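Local coordinates for HP0420 homologue (Helicobacter felis, PDB 3LWG), which is of unknown function but adopts the hotdog fold, an architecture shared with many acyl-CoA thioesterases and dehydratases, and is arranged here as a two-chain assembly, at residues L72-S77 with I130-K135; T39-P44 with E95-A100; L17-L22 with A64-L69. All blocks are in the same frame, centred on the assembly; numbering follows the deposited sequence.

Contact 1 of 3, residues L72-S77 with I130-K135; sequences LNKKNS and ILVFEK
Asn76 holds the backbone of Phe133 at two points. Its carbonyl accepts a nearly straight bond, Phe133 N to Asn76 O 2.9 Å with 172° at the hydrogen. The side-chain amide answers with a longer, more bent link, Asn76 ND2 to Phe133 O 3.3 Å, whose acceptor lies near the amide plane while the donor is tilted from the carbonyl plane. One step on, Ser77 and Val132 form an antiparallel non-hydrogen-bonded pair, and the CA-H of Ser77 approaches Leu131 O, with Ser77 CA 3.2 Å from that oxygen. Here the chain leaves the central helix of the hotdog fold, passes a type II turn from Lys74 to Ser77 and enters strand 77-86 beside the end of strand 121-132. Ser77 OG fastens this turn by donating to Lys74 O at 2.7 Å. Ile130 CG2 touches both Leu72 CD2 and Ser77 CB, each at 3.6 Å; CG anti to the backbone N (chi1 -178°) carries Leu72 CD2 toward Ile130, and the two chains run past one another in opposing senses. Val132 CG1 packs on Lys75 O. Farther out, Arg136 binds Asn76 OD1, helping to fix the amide's rotation, and Leu69 of the helix packs on both Ser77 and Ile130.

Contact 2 of 3, residues T39-P44 with E95-A100; sequences TVCLTP and EIYFNA
The hydroxyl of Thr39 donates to the side-chain carbonyl of Asn99, OG1 to OD1 2.7 Å, with the donor tilted modestly from the carbonyl plane. The two side chains belong to a non-hydrogen-bonded pair and run abreast in a common direction, so the bond ties their polar ends across the strands. Thr39 CG2, the other branch, reaches the edge of the Tyr97 ring in its plane, 3.9 Å from CD1. One of that ring's faces is taken by Cys41: SG stands 3.8 Å from the Tyr97 centroid and only 15° off the ring normal, a sulfur-aromatic contact. The backbone pairing of Cys41 with Tyr97 already sets CB beside the ring, and the first torsion (chi1 -175°) swings SG over its face, closest to CZ at 3.7 Å. These pairs belong to an antiparallel ladder, the strand segments 39-42 and 96-100 meeting at 158°. Val40 and Phe98 exchange two backbone bonds, the shorter from Phe98 N to Val40 O at 2.8 Å, and Leu42 and Ile96 exchange two more. Past the ladder, Thr43 OG1 rests beside Glu95 CG. The reverse face of the sheet, bearing Val40, Leu42, Ile96 and Phe98, is apolar and buried. There Val40 CG2 meets Phe98 CB at 3.8 Å, while Leu42 CB approaches the edge of the Phe98 ring, 3.9 Å from CE2. This face looks onto helix 57-72: Phe98 packs on Ala63 and Ala64 and stands edge-to-face with Phe124, and Val40 touches Phe66. Within the sheet, strand 37-42 is flanked by 29-34 and strand 96-105 by 109-118, so the pair joins the chain's first hairpin to the long central strands of the hotdog sheet.

Contact 3 of 3, residues L17-L22 with A64-L69; sequences LVCTRL and ASFAAL
Cys19 and Leu22, at the two ends of a type I beta turn, pack together on Phe66 of the central helix. From CB, the Cys19 side chain first meets the ring at Phe66 CE1, 3.9 Å away. Its SG, placed beside the backbone N (chi1 -68°), then settles between two residues of the helix, 3.7 Å from Phe66 CD1 and 3.7 Å from Leu69 CD1. The sulfur approaches the ring obliquely. Leu22, by contrast, comes over a face: its CD2 lies 3.8 Å from the Phe66 centroid, 21° off the ring normal, in a CH-pi contact displaced toward the CG-CD1 side, where CD1 is 3.5 Å from Leu22 CD2. On the other flank, Val18 CG2 leans on the carbonyl of Leu69, 3.7 Å from its O. Several polar groups of the loop bind the second subunit: Glu51 of that subunit accepts from Cys19 N and Thr20 N, and Arg21 forms salt bridges with its Asp52 and Glu46. Ala64 and Ala68 face strand 109-118, while Phe66 and Leu69 receive the loop: the central helix of a hotdog fold, cradled by its sheet and here also covered by an N-terminal segment held at the dimer interface.

In the fold
Helix 57-72 and the antiparallel sheet tie the three sites together. Contacts 1 and 2 reach the same sheet on opposite sides of the chain's centre, their centres 23 Å apart and their nearest atoms about 7 Å apart. Contact 3 touches both, its centre 11 Å from that of contact 1 and 13 Å from that of contact 2: Val18 packs on Lys74 and Ser77, and Phe66 on Val40. Along the chain, both segments of contact 3 precede those of contact 1, whereas contact 2 crosses both. Helix 57-72 thus packs between the N-terminal loop and the sheet, the alternating order bringing sequence-distant parts together there, with contact 3 also facing the second subunit.

Contact 1 of 3, residues L72-S77 with I130-K135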
loop_
_atom_site.group_PDB
_atom_site.type_symbol
_atom_site.label_atom_id
_atom_site.label_comp_id
_atom_site.label_asym_id
_atom_site.label_seq_id
_atom_site.Cartn_x
_atom_site.Cartn_y
_atom_site.Cartn_z
ATOM N N LEU B 72 -15.253 4.238 3.065
ATOM C CA LEU B 72 -15.880 5.446 2.531
ATOM C C LEU B 72 -16.797 5.131 1.344
ATOM O O LEU B 72 -17.866 5.732 1.196
ATOM C CB LEU B 72 -14.804 6.474 2.137
ATOM C CG LEU B 72 -15.241 7.831 1.598
ATOM C CD1 LEU B 72 -15.911 8.504 2.746
ATOM C CD2 LEU B 72 -14.023 8.707 1.136
ATOM N N ASN B 73 -16.359 4.208 0.488
ATOM C CA ASN B 73 -17.084 3.761 -0.693
ATOM C C ASN B 73 -17.678 4.945 -1.509
ATOM O O ASN B 73 -18.883 4.916 -1.823
ATOM C CB ASN B 73 -18.211 2.769 -0.315
ATOM C CG ASN B 73 -18.755 2.020 -1.505
ATOM O OD1 ASN B 73 -19.950 1.544 -1.501
ATOM N ND2 ASN B 73 -17.928 1.866 -2.518
ATOM N N LYS B 74 -16.852 5.939 -1.824
ATOM C CA LYS B 74 -17.279 7.065 -2.666
ATOM C C LYS B 74 -16.734 6.945 -4.104
ATOM O O LYS B 74 -15.540 6.803 -4.313
ATOM C CB LYS B 74 -16.817 8.408 -2.079
ATOM C CG LYS B 74 -17.527 8.884 -0.819
ATOM C CD LYS B 74 -19.043 8.903 -1.046
ATOM C CE LYS B 74 -19.783 9.476 0.185
ATOM N NZ LYS B 74 -18.951 10.570 0.818
ATOM N N LYS B 75 -17.601 7.048 -5.106
ATOM C CA LYS B 75 -17.127 7.068 -6.481
ATOM C C LYS B 75 -16.097 8.177 -6.667
ATOM O O LYS B 75 -16.154 9.250 -6.025
ATOM C CB LYS B 75 -18.275 7.337 -7.460
ATOM C CG LYS B 75 -19.630 7.087 -6.857
ATOM C CD LYS B 75 -20.673 8.121 -7.370
ATOM C CE LYS B 75 -21.975 7.978 -6.598
ATOM N NZ LYS B 75 -22.656 6.694 -6.999
ATOM N N ASN B 76 -15.139 7.905 -7.525
ATOM C CA ASN B 76 -14.124 8.887 -7.852
ATOM C C ASN B 76 -13.237 9.266 -6.677
ATOM O O ASN B 76 -12.780 10.409 -6.570
ATOM C CB ASN B 76 -14.785 10.152 -8.408
ATOM C CG ASN B 76 -15.520 9.911 -9.690
ATOM O OD1 ASN B 76 -15.540 8.816 -10.241
ATOM N ND2 ASN B 76 -16.125 10.962 -10.191
ATOM N N SER B 77 -12.923 8.299 -5.823
ATOM C CA SER B 77 -12.090 8.616 -4.666
ATOM C C SER B 77 -10.715 7.973 -4.844
ATOM O O SER B 77 -10.574 6.956 -5.552
ATOM C CB SER B 77 -12.745 8.105 -3.348
ATOM O OG SER B 77 -13.037 6.728 -3.435
ATOM N N ILE B 130 -8.305 10.321 2.096
ATOM C CA ILE B 130 -8.898 9.988 0.820
ATOM C C ILE B 130 -9.537 11.254 0.276
ATOM O O ILE B 130 -10.227 11.969 1.004
ATOM C CB ILE B 130 -9.966 8.904 0.976
ATOM C CG1 ILE B 130 -9.310 7.591 1.411
ATOM C CG2 ILE B 130 -10.748 8.708 -0.358
ATOM C CD1 ILE B 130 -10.280 6.399 1.575
ATOM N N LEU B 131 -9.311 11.495 -1.001
ATOM C CA LEU B 131 -9.892 12.645 -1.667
ATOM C C LEU B 131 -10.910 12.163 -2.682
ATOM O O LEU B 131 -10.741 11.106 -3.271
ATOM C CB LEU B 131 -8.786 13.421 -2.382
ATOM C CG LEU B 131 -7.755 14.048 -1.455
ATOM C CD1 LEU B 131 -6.619 14.665 -2.305
ATOM C CD2 LEU B 131 -8.380 15.085 -0.545
ATOM N N VAL B 132 -11.963 12.964 -2.891
ATOM C CA VAL B 132 -13.010 12.656 -3.866
ATOM C C VAL B 132 -13.003 13.727 -4.949
ATOM O O VAL B 132 -13.005 14.931 -4.633
ATOM C CB VAL B 132 -14.373 12.693 -3.210
ATOM C CG1 VAL B 132 -15.478 12.324 -4.233
ATOM C CG2 VAL B 132 -14.395 11.736 -2.010
ATOM N N PHE B 133 -12.947 13.287 -6.206
ATOM C CA PHE B 133 -12.846 14.197 -7.360
ATOM C C PHE B 133 -14.077 14.235 -8.246
ATOM O O PHE B 133 -14.872 13.315 -8.268
ATOM C CB PHE B 133 -11.650 13.805 -8.219
ATOM C CG PHE B 133 -10.361 13.953 -7.502
ATOM C CD1 PHE B 133 -9.800 12.878 -6.825
ATOM C CD2 PHE B 133 -9.732 15.172 -7.453
ATOM C CE1 PHE B 133 -8.608 13.031 -6.158
ATOM C CE2 PHE B 133 -8.535 15.314 -6.775
ATOM C CZ PHE B 133 -7.982 14.244 -6.134
ATOM N N GLU B 134 -14.206 15.321 -9.004
ATOM C CA GLU B 134 -15.360 15.478 -9.872
ATOM C C GLU B 134 -15.141 14.873 -11.266
ATOM O O GLU B 134 -16.095 14.428 -11.891
ATOM C CB GLU B 134 -15.820 16.943 -9.938
ATOM C CG GLU B 134 -14.867 17.924 -10.617
ATOM C CD GLU B 134 -15.624 18.991 -11.464
ATOM O OE1 GLU B 134 -16.746 19.413 -11.072
ATOM O OE2 GLU B 134 -15.092 19.391 -12.532
ATOM N N LYS B 135 -13.899 14.821 -11.740
ATOM C CA LYS B 135 -13.640 14.352 -13.116
ATOM C C LYS B 135 -12.879 13.036 -13.134
ATOM O O LYS B 135 -12.085 12.758 -12.217
ATOM C CB LYS B 135 -12.826 15.373 -13.912
ATOM C CG LYS B 135 -13.428 16.767 -13.963
ATOM C CD LYS B 135 -12.397 17.725 -14.484
ATOM C CE LYS B 135 -12.648 19.151 -14.006
ATOM N NZ LYS B 135 -11.669 20.092 -14.640
#

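Contact 2 of 3, residues T39-P44 with E95-A100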
loop_
_atom_site.group_PDB
_atom_site.type_symbol
_atom_site.label_atom_id
_atom_site.label_comp_id
_atom_site.label_asym_id
_atom_site.label_seq_id
_atom_site.Cartn_x
_atom_site.Cartn_y
_atom_site.Cartn_z
ATOM N N THR B 39 -14.301 -4.323 6.404
ATOM C CA THR B 39 -13.357 -5.311 6.866
ATOM C C THR B 39 -12.884 -6.106 5.647
ATOM O O THR B 39 -13.686 -6.527 4.811
ATOM C CB THR B 39 -14.013 -6.275 7.884
ATOM O OG1 THR B 39 -14.177 -5.581 9.119
ATOM C CG2 THR B 39 -13.077 -7.491 8.134
ATOM N N VAL B 40 -11.570 -6.336 5.566
ATOM C CA VAL B 40 -11.011 -7.222 4.553
ATOM C C VAL B 40 -10.081 -8.174 5.308
ATOM O O VAL B 40 -9.619 -7.832 6.420
ATOM C CB VAL B 40 -10.206 -6.432 3.411
ATOM C CG1 VAL B 40 -11.106 -5.351 2.778
ATOM C CG2 VAL B 40 -8.866 -5.771 3.957
ATOM N N CYS B 41 -9.802 -9.332 4.729
ATOM C CA CYS B 41 -8.988 -10.344 5.405
ATOM C C CYS B 41 -7.863 -10.768 4.487
ATOM O O CYS B 41 -8.114 -11.200 3.350
ATOM C CB CYS B 41 -9.854 -11.551 5.809
ATOM S SG CYS B 41 -8.879 -12.767 6.785
ATOM N N LEU B 42 -6.619 -10.579 4.938
ATOM C CA LEU B 42 -5.458 -10.970 4.122
ATOM C C LEU B 42 -4.898 -12.269 4.719
ATOM O O LEU B 42 -4.556 -12.302 5.881
ATOM C CB LEU B 42 -4.381 -9.899 4.211
ATOM C CG LEU B 42 -2.981 -10.317 3.719
ATOM C CD1 LEU B 42 -3.067 -10.524 2.258
ATOM C CD2 LEU B 42 -2.018 -9.163 4.033
ATOM N N THR B 43 -4.784 -13.312 3.912
ATOM C CA THR B 43 -4.015 -14.491 4.354
ATOM C C THR B 43 -2.807 -14.507 3.422
ATOM O O THR B 43 -2.955 -14.830 2.250
ATOM C CB THR B 43 -4.823 -15.770 4.160
ATOM O OG1 THR B 43 -6.028 -15.674 4.926
ATOM C CG2 THR B 43 -4.012 -16.992 4.592
ATOM N N PRO B 44 -1.636 -14.066 3.915
ATOM C CA PRO B 44 -0.536 -13.850 2.976
ATOM C C PRO B 44 -0.123 -15.119 2.269
ATOM O O PRO B 44 -0.087 -16.206 2.889
ATOM C CB PRO B 44 0.609 -13.331 3.875
ATOM C CG PRO B 44 -0.114 -12.681 5.037
ATOM C CD PRO B 44 -1.286 -13.622 5.268
ATOM N N GLU B 95 -3.820 -15.161 9.261
ATOM C CA GLU B 95 -4.998 -14.361 8.837
ATOM C C GLU B 95 -5.052 -13.013 9.506
ATOM O O GLU B 95 -5.178 -12.931 10.756
ATOM C CB GLU B 95 -6.282 -15.094 9.231
ATOM C CG GLU B 95 -6.585 -16.320 8.400
ATOM C CD GLU B 95 -8.029 -16.794 8.612
ATOM O OE1 GLU B 95 -8.713 -16.259 9.532
ATOM O OE2 GLU B 95 -8.459 -17.699 7.853
ATOM N N ILE B 96 -5.054 -11.942 8.712
ATOM C CA ILE B 96 -5.044 -10.623 9.296
ATOM C C ILE B 96 -6.336 -9.929 8.884
ATOM O O ILE B 96 -6.586 -9.758 7.689
ATOM C CB ILE B 96 -3.843 -9.756 8.780
ATOM C CG1 ILE B 96 -2.505 -10.578 8.862
ATOM C CG2 ILE B 96 -3.777 -8.393 9.544
ATOM C CD1 ILE B 96 -2.058 -10.957 10.344
ATOM N N TYR B 97 -7.104 -9.478 9.869
ATOM C CA TYR B 97 -8.323 -8.763 9.547
ATOM C C TYR B 97 -8.032 -7.297 9.625
ATOM O O TYR B 97 -7.512 -6.845 10.637
ATOM C CB TYR B 97 -9.406 -9.098 10.571
ATOM C CG TYR B 97 -10.001 -10.447 10.286
ATOM C CD1 TYR B 97 -11.067 -10.550 9.453
ATOM C CD2 TYR B 97 -9.437 -11.603 10.798
ATOM C CE1 TYR B 97 -11.636 -11.770 9.162
ATOM C CE2 TYR B 97 -9.994 -12.828 10.521
ATOM C CZ TYR B 97 -11.086 -12.893 9.690
ATOM O OH TYR B 97 -11.658 -14.090 9.368
ATOM N N PHE B 98 -8.325 -6.565 8.550
ATOM C CA PHE B 98 -8.160 -5.106 8.592
ATOM C C PHE B 98 -9.552 -4.459 8.685
ATOM O O PHE B 98 -10.397 -4.633 7.777
ATOM C CB PHE B 98 -7.488 -4.615 7.306
ATOM C CG PHE B 98 -6.040 -5.043 7.185
ATOM C CD1 PHE B 98 -5.018 -4.171 7.588
ATOM C CD2 PHE B 98 -5.718 -6.322 6.709
ATOM C CE1 PHE B 98 -3.617 -4.578 7.497
ATOM C CE2 PHE B 98 -4.358 -6.743 6.572
ATOM C CZ PHE B 98 -3.298 -5.881 6.980
ATOM N N ASN B 99 -9.759 -3.698 9.755
ATOM C CA ASN B 99 -11.049 -3.063 10.037
ATOM C C ASN B 99 -10.841 -1.546 9.873
ATOM O O ASN B 99 -10.080 -0.924 10.643
ATOM C CB ASN B 99 -11.519 -3.403 11.458
ATOM C CG ASN B 99 -11.579 -4.904 11.710
ATOM O OD1 ASN B 99 -12.158 -5.660 10.922
ATOM N ND2 ASN B 99 -10.940 -5.357 12.807
ATOM N N ALA B 100 -11.559 -0.976 8.900
ATOM C CA ALA B 100 -11.510 0.442 8.573
ATOM C C ALA B 100 -12.764 1.129 9.080
ATOM O O ALA B 100 -13.841 0.586 8.951
ATOM C CB ALA B 100 -11.461 0.649 7.051
#

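Contact 3 of 3, residues L17-L22 with A64-L69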
loop_
_atom_site.group_PDB
_atom_site.type_symbol
_atom_site.label_atom_id
_atom_site.label_comp_id
_atom_site.label_asym_id
_atom_site.label_seq_id
_atom_site.Cartn_x
_atom_site.Cartn_y
_atom_site.Cartn_z
ATOM N N LEU B 17 -18.375 0.897 -5.062
ATOM C CA LEU B 17 -18.261 1.915 -6.086
ATOM C C LEU B 17 -16.777 2.162 -6.352
ATOM O O LEU B 17 -16.419 2.970 -7.242
ATOM C CB LEU B 17 -18.935 3.223 -5.601
ATOM C CG LEU B 17 -20.445 3.057 -5.303
ATOM C CD1 LEU B 17 -21.113 4.409 -4.889
ATOM C CD2 LEU B 17 -21.141 2.464 -6.532
ATOM N N VAL B 18 -15.922 1.498 -5.558
ATOM C CA VAL B 18 -14.489 1.757 -5.627
ATOM C C VAL B 18 -13.742 0.431 -5.863
ATOM O O VAL B 18 -14.305 -0.666 -5.702
ATOM C CB VAL B 18 -13.955 2.349 -4.298
ATOM C CG1 VAL B 18 -14.578 3.723 -4.017
ATOM C CG2 VAL B 18 -14.172 1.358 -3.133
ATOM N N CYS B 19 -12.467 0.563 -6.175
ATOM C CA CYS B 19 -11.573 -0.577 -6.439
ATOM C C CYS B 19 -12.131 -1.539 -7.476
ATOM O O CYS B 19 -11.985 -2.756 -7.363
ATOM C CB CYS B 19 -11.237 -1.305 -5.140
ATOM S SG CYS B 19 -10.211 -0.290 -4.046
ATOM N N THR B 20 -12.678 -0.956 -8.530
ATOM C CA THR B 20 -13.348 -1.663 -9.592
ATOM C C THR B 20 -12.426 -2.630 -10.373
ATOM O O THR B 20 -12.918 -3.621 -10.913
ATOM C CB THR B 20 -14.031 -0.637 -10.536
ATOM O OG1 THR B 20 -13.034 0.087 -11.291
ATOM C CG2 THR B 20 -14.812 0.368 -9.690
ATOM N N ARG B 21 -11.113 -2.366 -10.422
ATOM C CA ARG B 21 -10.197 -3.267 -11.139
ATOM C C ARG B 21 -9.314 -4.067 -10.192
ATOM O O ARG B 21 -8.414 -4.760 -10.655
ATOM C CB ARG B 21 -9.271 -2.480 -12.077
ATOM C CG ARG B 21 -9.991 -1.707 -13.201
ATOM C CD ARG B 21 -10.379 -2.692 -14.318
ATOM N NE ARG B 21 -9.233 -3.344 -14.935
ATOM C CZ ARG B 21 -8.478 -2.855 -15.930
ATOM N NH1 ARG B 21 -8.718 -1.671 -16.484
ATOM N NH2 ARG B 21 -7.455 -3.578 -16.375
ATOM N N LEU B 22 -9.533 -3.943 -8.881
ATOM C CA LEU B 22 -8.614 -4.567 -7.913
ATOM C C LEU B 22 -8.813 -6.082 -7.830
ATOM O O LEU B 22 -9.922 -6.560 -7.555
ATOM C CB LEU B 22 -8.765 -3.940 -6.549
ATOM C CG LEU B 22 -7.742 -4.416 -5.517
ATOM C CD1 LEU B 22 -6.315 -4.126 -5.939
ATOM C CD2 LEU B 22 -8.075 -3.749 -4.150
ATOM N N ALA B 64 -4.731 -2.769 3.858
ATOM C CA ALA B 64 -5.322 -1.693 4.664
ATOM C C ALA B 64 -5.917 -0.614 3.731
ATOM O O ALA B 64 -6.982 -0.048 3.996
ATOM C CB ALA B 64 -4.268 -1.084 5.595
ATOM N N SER B 65 -5.229 -0.325 2.634
ATOM C CA SER B 65 -5.696 0.709 1.681
ATOM C C SER B 65 -7.034 0.324 1.089
ATOM O O SER B 65 -7.951 1.163 0.923
ATOM C CB SER B 65 -4.694 0.899 0.505
ATOM O OG SER B 65 -3.450 1.360 0.970
ATOM N N PHE B 66 -7.134 -0.946 0.721
ATOM C CA PHE B 66 -8.411 -1.477 0.173
ATOM C C PHE B 66 -9.546 -1.320 1.231
ATOM O O PHE B 66 -10.591 -0.767 0.932
ATOM C CB PHE B 66 -8.181 -2.939 -0.184
ATOM C CG PHE B 66 -9.376 -3.672 -0.743
ATOM C CD1 PHE B 66 -10.325 -3.038 -1.549
ATOM C CD2 PHE B 66 -9.475 -5.024 -0.521
ATOM C CE1 PHE B 66 -11.401 -3.802 -2.105
ATOM C CE2 PHE B 66 -10.503 -5.801 -1.069
ATOM C CZ PHE B 66 -11.471 -5.182 -1.845
ATOM N N ALA B 67 -9.329 -1.782 2.474
ATOM C CA ALA B 67 -10.364 -1.584 3.508
ATOM C C ALA B 67 -10.736 -0.089 3.613
ATOM O O ALA B 67 -11.901 0.251 3.733
ATOM C CB ALA B 67 -9.880 -2.106 4.873
ATOM N N ALA B 68 -9.733 0.796 3.583
ATOM C CA ALA B 68 -10.008 2.232 3.842
ATOM C C ALA B 68 -10.929 2.756 2.716
ATOM O O ALA B 68 -11.957 3.398 2.946
ATOM C CB ALA B 68 -8.717 3.034 3.906
ATOM N N LEU B 69 -10.569 2.453 1.484
ATOM C CA LEU B 69 -11.412 2.837 0.360
ATOM C C LEU B 69 -12.855 2.307 0.422
ATOM O O LEU B 69 -13.834 3.033 0.120
ATOM C CB LEU B 69 -10.730 2.490 -0.977
ATOM C CG LEU B 69 -9.634 3.467 -1.455
ATOM C CD1 LEU B 69 -8.781 2.848 -2.580
ATOM C CD2 LEU B 69 -10.195 4.884 -1.901
#